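Local coordinates for Lin1840 protein (Listeria innocua serovar 6a, PDB 4ZOC), which probably hydrolyses terminal, non-reducing beta-D-glucosyl residues with release of beta-D-glucose and takes part in beta-1,2-glucan metabolism, at residues T440-E444 and E445-A449; E322-L325 and D326-V329; L359-E362 and S363-K366. The protein carries 2 engineered substitutions. One frame throughout, in Å; residues are numbered along the deposited sequence.

Contact 1. Residues T440-E444 and E445-A449; sequences TELSE and EDKVA
The carboxylate of Asp446 turns one face to Ser443: the hydroxyl OG of Ser443 stands over that face, 3.0 Å from Asp446 CG, and the backbone N of Ser443 comes in on the same side. Leu442 CD1 lies off the opposite side, and beyond OD2 sits a water that is also near Glu441 O. This is a capping box, with Ser443 as the N-cap of helix 444-456. Ser443 N donates to Asp446 OD2 at 3.0 Å, an almost straight bond (177° at the hydrogen) that meets the oxygen 42° out of the carboxylate plane. In return Asp446 N donates to Ser443 OG at 2.9 Å. The second bond depends on Ser443 holding OG between its own N and carbonyl carbon (chi1 67°), which swings the hydroxyl over the first turn. Two N-H groups near the helix start are thereby satisfied, and the helix end would be expected to favour the charged form of the carboxylate.

Beside the box, Leu442 extends its side chain with CG anti to the backbone N and sets CD1 3.9 Å from Asp446 CB. Its other branch, CD2, touches Lys447 CE at 3.8 Å, the two side chains meeting nearly at right angles. Leu442 also rests on Gln488 and Leu489 of helix 484-494, and Lys447 on Phe492, so the start of helix 444-456 packs on helix 484-494. In the C-terminal domain of this family 3 enzyme, helix 444-456 is the middle of a beta-alpha-beta crossover from the edge strand 432-436 to strand 459-465.

On the outer surface Glu444 and Lys447 lie side by side and point the same way. The glutamate chain is bent about its CB-CG bond, and OE2 lies 3.5 Å from Lys447 NZ, a weak bond within a salt bridge.

Contact 2. Residues E322-L325 and D326-V329; sequences ENLL and DEAV
Glu322 and Asp326, one helical turn apart, cross obliquely with their carboxylate planes 60° from each other. Glu322 OE2 and Asp326 OD1 are 4.5 Å apart, two like charges that would be expected to repel, but both oxygens make salt bridges to the one ammonium group of Lys18 on helix 15-21. The lysine thus probably offsets the repulsion and ties this turn to the neighbouring helix. Glu322 sends its chain out extended, while Asp326 keeps CG beside its own backbone N (chi1 -66°); the aspartate therefore folds back along the helix, with CG 3.4 Å from Glu322 O.

The other oxygen of Asp326 serves a different neighbour. A water donates both to Asp326 OD2, at 2.7 Å, and to Asn323 OD1, at 3.2 Å, bridging two side chains three residues apart.

All of this lies near the N-terminal end of helix 322-338, in the TIM-barrel domain of the family 3 fold. Successive i to i+4 bonds hold the turns, among them Asp326 N to Glu322 O and Val329 N to Leu325 O. Leu325 and Ala328 face Met294 of helix 286-295 and Cys22, while Val329 lies against Lys18 and Met13.

On this inward side Leu325 CD1 meets Val329 CG2 at 4.1 Å, a loose apolar contact, and the same CG2 lies 3.3 Å from Leu325 O. Further round the helix, Glu327 reaches back beside Asn323, its CD 3.4 Å from Asn323 O. From there Glu327 OE1 touches the methyl CD2 of Leu324 at 3.8 Å, so that the carboxylate borders the leucine, whose side chain also touches Met294.

Contact 3. Residues L359-E362 and S363-K366; sequences LTDE and SRGK
Thr360 OG1 accepts from Ser363 N at 2.9 Å, with 160° at the hydrogen, and also stands 3.1 Å from Ser363 OG. The hydroxyl reaches over the turn because it lies between its own N and carbonyl carbon (chi1 62°). Ser363 OG in turn donates to a water at 2.7 Å, and the same water accepts from Thr360 N, so one water oxygen joins the N-cap backbone to the serine hydroxyl.

Thr360 is the N-cap of helix 361-374, which leads into strand 376-380 of the second domain's sheet. Its carbonyl O takes Arg364 N at 2.9 Å in a nearly straight bond that closes the first turn of the helix. The helix is packed on helix 112-128 of the barrel, where Ser363 and Lys366 touch Val121.

Leu359, in the left-handed helical region of the backbone, lays CD1 4.2 Å from Arg364 CG and oblique to the guanidinium. Beyond CD the arginine chain bends (chi3 78°), and the guanidinium NH2 is held by a salt bridge to Glu531 and a hydrogen bond to Asp417 O, both in the C-terminal domain.

Glu362 and Lys366 are joined more lightly along the surface: OE2 of the glutamate and NZ of the lysine, 3.2 Å apart, form a salt bridge whose hydrogen bond is weak.

Contacts 1 and 3 are both N-caps built on a hydroxyl, but contact 1 is a full capping box, whereas contact 3 has the hydroxyl cap alone, with a water beside it; contact 2 instead lies along helix 322-338. In the chain the order is 2, 3, 1. Contacts 1 and 2 lie on opposite sides of the chain's centre, 63 Å apart between centres, while the centre of contact 3 is about 38 Å from that of contact 1 and 44 Å from that of contact 2. No two touch; the nearest atoms of contacts 1 and 3 remain about 26 Å apart. All three lie away from the glucose pocket of Trp271, Trp409 and Glu473 and from the magnesium site.

Contact 1. Residues T440-E444 and E445-A449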
loop_
_atom_site.group_PDB
_atom_site.type_symbol
_atom_site.label_atom_id
_atom_site.label_comp_id
_atom_site.label_asym_id
_atom_site.label_seq_id
_atom_site.Cartn_x
_atom_site.Cartn_y
_atom_site.Cartn_z
ATOM N N THR A 440 5.098 28.760 6.898
ATOM C CA THR A 440 5.996 27.781 7.522
ATOM C C THR A 440 6.786 28.312 8.743
ATOM O O THR A 440 7.694 27.663 9.230
ATOM C CB THR A 440 6.989 27.228 6.463
ATOM O OG1 THR A 440 7.895 28.278 6.051
ATOM C CG2 THR A 440 6.247 26.696 5.251
ATOM N N GLU A 441 6.478 29.519 9.211
ATOM C CA GLU A 441 7.264 30.130 10.286
ATOM C C GLU A 441 6.280 30.569 11.389
ATOM O O GLU A 441 5.091 30.838 11.129
ATOM C CB GLU A 441 8.071 31.360 9.742
ATOM C CG GLU A 441 9.052 31.148 8.589
ATOM C CD GLU A 441 10.243 30.343 8.976
ATOM O OE1 GLU A 441 10.254 29.865 10.177
ATOM O OE2 GLU A 441 11.103 30.091 8.088
ATOM N N LEU A 442 6.781 30.650 12.615
ATOM C CA LEU A 442 6.100 31.316 13.712
ATOM C C LEU A 442 7.162 32.041 14.532
ATOM O O LEU A 442 7.897 31.404 15.340
ATOM C CB LEU A 442 5.318 30.304 14.606
ATOM C CG LEU A 442 4.591 30.933 15.773
ATOM C CD1 LEU A 442 3.557 31.944 15.273
ATOM C CD2 LEU A 442 3.923 29.902 16.640
ATOM N N SER A 443 7.259 33.364 14.356
ATOM C CA SER A 443 8.276 34.163 15.012
ATOM C C SER A 443 7.782 34.678 16.335
ATOM O O SER A 443 6.545 34.699 16.603
ATOM C CB SER A 443 8.666 35.366 14.130
ATOM O OG SER A 443 7.581 36.273 14.020
ATOM N N GLU A 444 8.745 35.170 17.138
ATOM C CA GLU A 444 8.385 35.917 18.373
ATOM C C GLU A 444 7.540 37.158 18.105
ATOM O O GLU A 444 6.576 37.431 18.813
ATOM C CB GLU A 444 9.621 36.241 19.213
ATOM C CG GLU A 444 10.400 34.982 19.611
ATOM C CD GLU A 444 9.513 34.030 20.406
ATOM O OE1 GLU A 444 8.918 34.496 21.377
ATOM O OE2 GLU A 444 9.328 32.853 20.014
ATOM N N GLU A 445 7.870 37.848 17.033
ATOM C CA GLU A 445 7.154 39.020 16.667
ATOM C C GLU A 445 5.690 38.648 16.334
ATOM O O GLU A 445 4.764 39.378 16.689
ATOM C CB GLU A 445 7.904 39.687 15.490
ATOM C CG GLU A 445 7.236 41.000 15.066
ATOM C CD GLU A 445 7.952 41.703 13.913
ATOM O OE1 GLU A 445 8.991 41.241 13.407
ATOM O OE2 GLU A 445 7.434 42.739 13.464
ATOM N N ASP A 446 5.488 37.531 15.608
ATOM C CA ASP A 446 4.129 37.081 15.221
ATOM C C ASP A 446 3.337 36.821 16.499
ATOM O O ASP A 446 2.170 37.147 16.604
ATOM C CB ASP A 446 4.237 35.727 14.508
ATOM C CG ASP A 446 4.737 35.800 13.088
ATOM O OD1 ASP A 446 4.642 36.841 12.411
ATOM O OD2 ASP A 446 5.241 34.716 12.636
ATOM N N LYS A 447 3.974 36.178 17.479
ATOM C CA LYS A 447 3.295 35.805 18.701
ATOM C C LYS A 447 2.861 37.041 19.486
ATOM O O LYS A 447 1.764 37.082 19.977
ATOM C CB LYS A 447 4.170 34.905 19.599
ATOM C CG LYS A 447 4.396 33.460 19.110
ATOM C CD LYS A 447 5.348 32.816 20.077
ATOM C CE LYS A 447 5.562 31.410 19.659
ATOM N NZ LYS A 447 6.562 30.794 20.564
ATOM N N VAL A 448 3.716 38.051 19.539
ATOM C CA VAL A 448 3.364 39.300 20.177
ATOM C C VAL A 448 2.172 39.918 19.476
ATOM O O VAL A 448 1.214 40.312 20.129
ATOM C CB VAL A 448 4.583 40.255 20.239
ATOM C CG1 VAL A 448 4.141 41.675 20.559
ATOM C CG2 VAL A 448 5.572 39.742 21.282
ATOM N N ALA A 449 2.179 39.923 18.145
ATOM C CA ALA A 449 1.114 40.555 17.397
ATOM C C ALA A 449 -0.195 39.766 17.493
ATOM O O ALA A 449 -1.271 40.356 17.582
ATOM C CB ALA A 449 1.536 40.719 15.956
HETATM O O HOH W 1 5.064 33.568 10.393
HETATM O O HOH W 2 7.983 37.498 11.828
#

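Contact 2. Residues E322-L325 and D326-V329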
loop_
_atom_site.group_PDB
_atom_site.type_symbol
_atom_site.label_atom_id
_atom_site.label_comp_id
_atom_site.label_asym_id
_atom_site.label_seq_id
_atom_site.Cartn_x
_atom_site.Cartn_y
_atom_site.Cartn_z
ATOM N N GLU A 322 -1.334 0.161 -41.674
ATOM C CA GLU A 322 -1.953 1.448 -41.951
ATOM C C GLU A 322 -3.423 1.514 -41.495
ATOM O O GLU A 322 -3.946 2.594 -41.242
ATOM C CB GLU A 322 -1.789 1.802 -43.435
ATOM C CG GLU A 322 -1.981 3.291 -43.713
ATOM C CD GLU A 322 -1.599 3.701 -45.108
ATOM O OE1 GLU A 322 -1.035 2.874 -45.839
ATOM O OE2 GLU A 322 -1.825 4.864 -45.463
ATOM N N ASN A 323 -4.126 0.386 -41.407
ATOM C CA ASN A 323 -5.526 0.432 -41.013
ATOM C C ASN A 323 -5.676 0.937 -39.590
ATOM O O ASN A 323 -6.667 1.555 -39.264
ATOM C CB ASN A 323 -6.166 -0.948 -41.038
ATOM C CG ASN A 323 -6.200 -1.522 -42.429
ATOM O OD1 ASN A 323 -6.353 -0.788 -43.420
ATOM N ND2 ASN A 323 -5.970 -2.810 -42.528
ATOM N N LEU A 324 -4.743 0.624 -38.711
ATOM C CA LEU A 324 -4.853 1.184 -37.346
ATOM C C LEU A 324 -4.717 2.696 -37.380
ATOM O O LEU A 324 -5.401 3.410 -36.623
ATOM C CB LEU A 324 -3.772 0.616 -36.427
ATOM C CG LEU A 324 -3.877 -0.890 -36.179
ATOM C CD1 LEU A 324 -2.734 -1.332 -35.289
ATOM C CD2 LEU A 324 -5.234 -1.340 -35.630
ATOM N N LEU A 325 -3.778 3.196 -38.179
ATOM C CA LEU A 325 -3.692 4.652 -38.359
ATOM C C LEU A 325 -4.967 5.268 -38.907
ATOM O O LEU A 325 -5.428 6.294 -38.377
ATOM C CB LEU A 325 -2.475 5.044 -39.204
ATOM C CG LEU A 325 -2.345 6.509 -39.564
ATOM C CD1 LEU A 325 -2.148 7.323 -38.292
ATOM C CD2 LEU A 325 -1.141 6.661 -40.531
ATOM N N ASP A 326 -5.564 4.639 -39.931
ATOM C CA ASP A 326 -6.836 5.133 -40.463
ATOM C C ASP A 326 -7.958 5.172 -39.420
ATOM O O ASP A 326 -8.895 6.022 -39.444
ATOM C CB ASP A 326 -7.289 4.292 -41.652
ATOM C CG ASP A 326 -6.378 4.431 -42.833
ATOM O OD1 ASP A 326 -5.429 5.252 -42.826
ATOM O OD2 ASP A 326 -6.539 3.635 -43.768
ATOM N N GLU A 327 -7.921 4.215 -38.527
ATOM C CA GLU A 327 -8.946 4.157 -37.469
ATOM C C GLU A 327 -8.766 5.330 -36.510
ATOM O O GLU A 327 -9.747 5.959 -36.144
ATOM C CB GLU A 327 -8.944 2.781 -36.735
ATOM C CG GLU A 327 -9.531 1.666 -37.627
ATOM C CD GLU A 327 -9.128 0.245 -37.268
ATOM O OE1 GLU A 327 -8.721 -0.011 -36.111
ATOM O OE2 GLU A 327 -9.270 -0.631 -38.169
ATOM N N ALA A 328 -7.537 5.616 -36.139
ATOM C CA ALA A 328 -7.261 6.720 -35.251
ATOM C C ALA A 328 -7.634 8.060 -35.930
ATOM O O ALA A 328 -8.291 8.918 -35.336
ATOM C CB ALA A 328 -5.783 6.739 -34.850
ATOM N N VAL A 329 -7.255 8.206 -37.188
ATOM C CA VAL A 329 -7.604 9.417 -37.919
ATOM C C VAL A 329 -9.147 9.606 -37.991
ATOM O O VAL A 329 -9.660 10.708 -37.759
ATOM C CB VAL A 329 -6.921 9.446 -39.311
ATOM C CG1 VAL A 329 -7.470 10.579 -40.157
ATOM C CG2 VAL A 329 -5.421 9.540 -39.181
HETATM O O HOH W 3 -8.407 1.694 -43.534
#

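Contact 3. Residues L359-E362 and S363-K366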
loop_
_atom_site.group_PDB
_atom_site.type_symbol
_atom_site.label_atom_id
_atom_site.label_comp_id
_atom_site.label_asym_id
_atom_site.label_seq_id
_atom_site.Cartn_x
_atom_site.Cartn_y
_atom_site.Cartn_z
ATOM N N LEU A 359 -16.954 35.267 -16.094
ATOM C CA LEU A 359 -16.877 35.800 -14.732
ATOM C C LEU A 359 -18.105 36.699 -14.469
ATOM O O LEU A 359 -17.954 37.783 -14.004
ATOM C CB LEU A 359 -15.513 36.480 -14.497
ATOM C CG LEU A 359 -15.111 36.852 -13.075
ATOM C CD1 LEU A 359 -14.953 35.598 -12.252
ATOM C CD2 LEU A 359 -13.803 37.634 -13.056
ATOM N N THR A 360 -19.326 36.221 -14.775
ATOM C CA THR A 360 -20.535 36.989 -14.489
ATOM C C THR A 360 -20.844 36.913 -12.995
ATOM O O THR A 360 -20.459 35.925 -12.329
ATOM C CB THR A 360 -21.829 36.480 -15.225
ATOM O OG1 THR A 360 -22.176 35.128 -14.834
ATOM C CG2 THR A 360 -21.655 36.572 -16.723
ATOM N N ASP A 361 -21.606 37.894 -12.487
ATOM C CA ASP A 361 -22.122 37.781 -11.143
ATOM C C ASP A 361 -22.978 36.517 -10.902
ATOM O O ASP A 361 -22.882 35.945 -9.844
ATOM C CB ASP A 361 -22.925 39.035 -10.778
ATOM C CG ASP A 361 -22.023 40.247 -10.660
ATOM O OD1 ASP A 361 -20.775 40.105 -10.654
ATOM O OD2 ASP A 361 -22.549 41.351 -10.581
ATOM N N GLU A 362 -23.838 36.127 -11.835
ATOM C CA GLU A 362 -24.576 34.881 -11.740
ATOM C C GLU A 362 -23.613 33.684 -11.528
ATOM O O GLU A 362 -23.835 32.844 -10.654
ATOM C CB GLU A 362 -25.412 34.654 -13.023
ATOM C CG GLU A 362 -26.503 33.632 -12.816
ATOM C CD GLU A 362 -27.181 33.215 -14.096
ATOM O OE1 GLU A 362 -26.994 33.876 -15.147
ATOM O OE2 GLU A 362 -27.904 32.203 -14.052
ATOM N N SER A 363 -22.575 33.613 -12.346
ATOM C CA SER A 363 -21.602 32.531 -12.236
ATOM C C SER A 363 -20.862 32.596 -10.877
ATOM O O SER A 363 -20.699 31.567 -10.218
ATOM C CB SER A 363 -20.616 32.530 -13.383
ATOM O OG SER A 363 -21.278 32.171 -14.585
ATOM N N ARG A 364 -20.442 33.772 -10.455
ATOM C CA ARG A 364 -19.920 33.932 -9.058
ATOM C C ARG A 364 -20.867 33.456 -7.934
ATOM O O ARG A 364 -20.369 32.790 -6.990
ATOM C CB ARG A 364 -19.420 35.357 -8.750
ATOM C CG ARG A 364 -18.238 35.755 -9.661
ATOM C CD ARG A 364 -17.728 37.156 -9.355
ATOM N NE ARG A 364 -16.925 37.066 -8.184
ATOM C CZ ARG A 364 -15.666 37.482 -8.007
ATOM N NH1 ARG A 364 -14.968 38.211 -8.893
ATOM N NH2 ARG A 364 -15.174 37.203 -6.851
ATOM N N GLY A 365 -22.182 33.713 -8.054
ATOM C CA GLY A 365 -23.184 33.178 -7.132
ATOM C C GLY A 365 -23.242 31.655 -7.165
ATOM O O GLY A 365 -23.325 31.004 -6.123
ATOM N N LYS A 366 -23.109 31.056 -8.361
ATOM C CA LYS A 366 -23.090 29.616 -8.438
ATOM C C LYS A 366 -21.843 29.015 -7.708
ATOM O O LYS A 366 -21.958 28.025 -6.991
ATOM C CB LYS A 366 -23.152 29.164 -9.862
ATOM C CG LYS A 366 -24.489 29.469 -10.479
ATOM C CD LYS A 366 -24.569 29.320 -11.992
ATOM C CE LYS A 366 -25.956 29.699 -12.464
ATOM N NZ LYS A 366 -25.889 29.776 -13.937
HETATM O O HOH W 4 -19.566 33.385 -16.211
#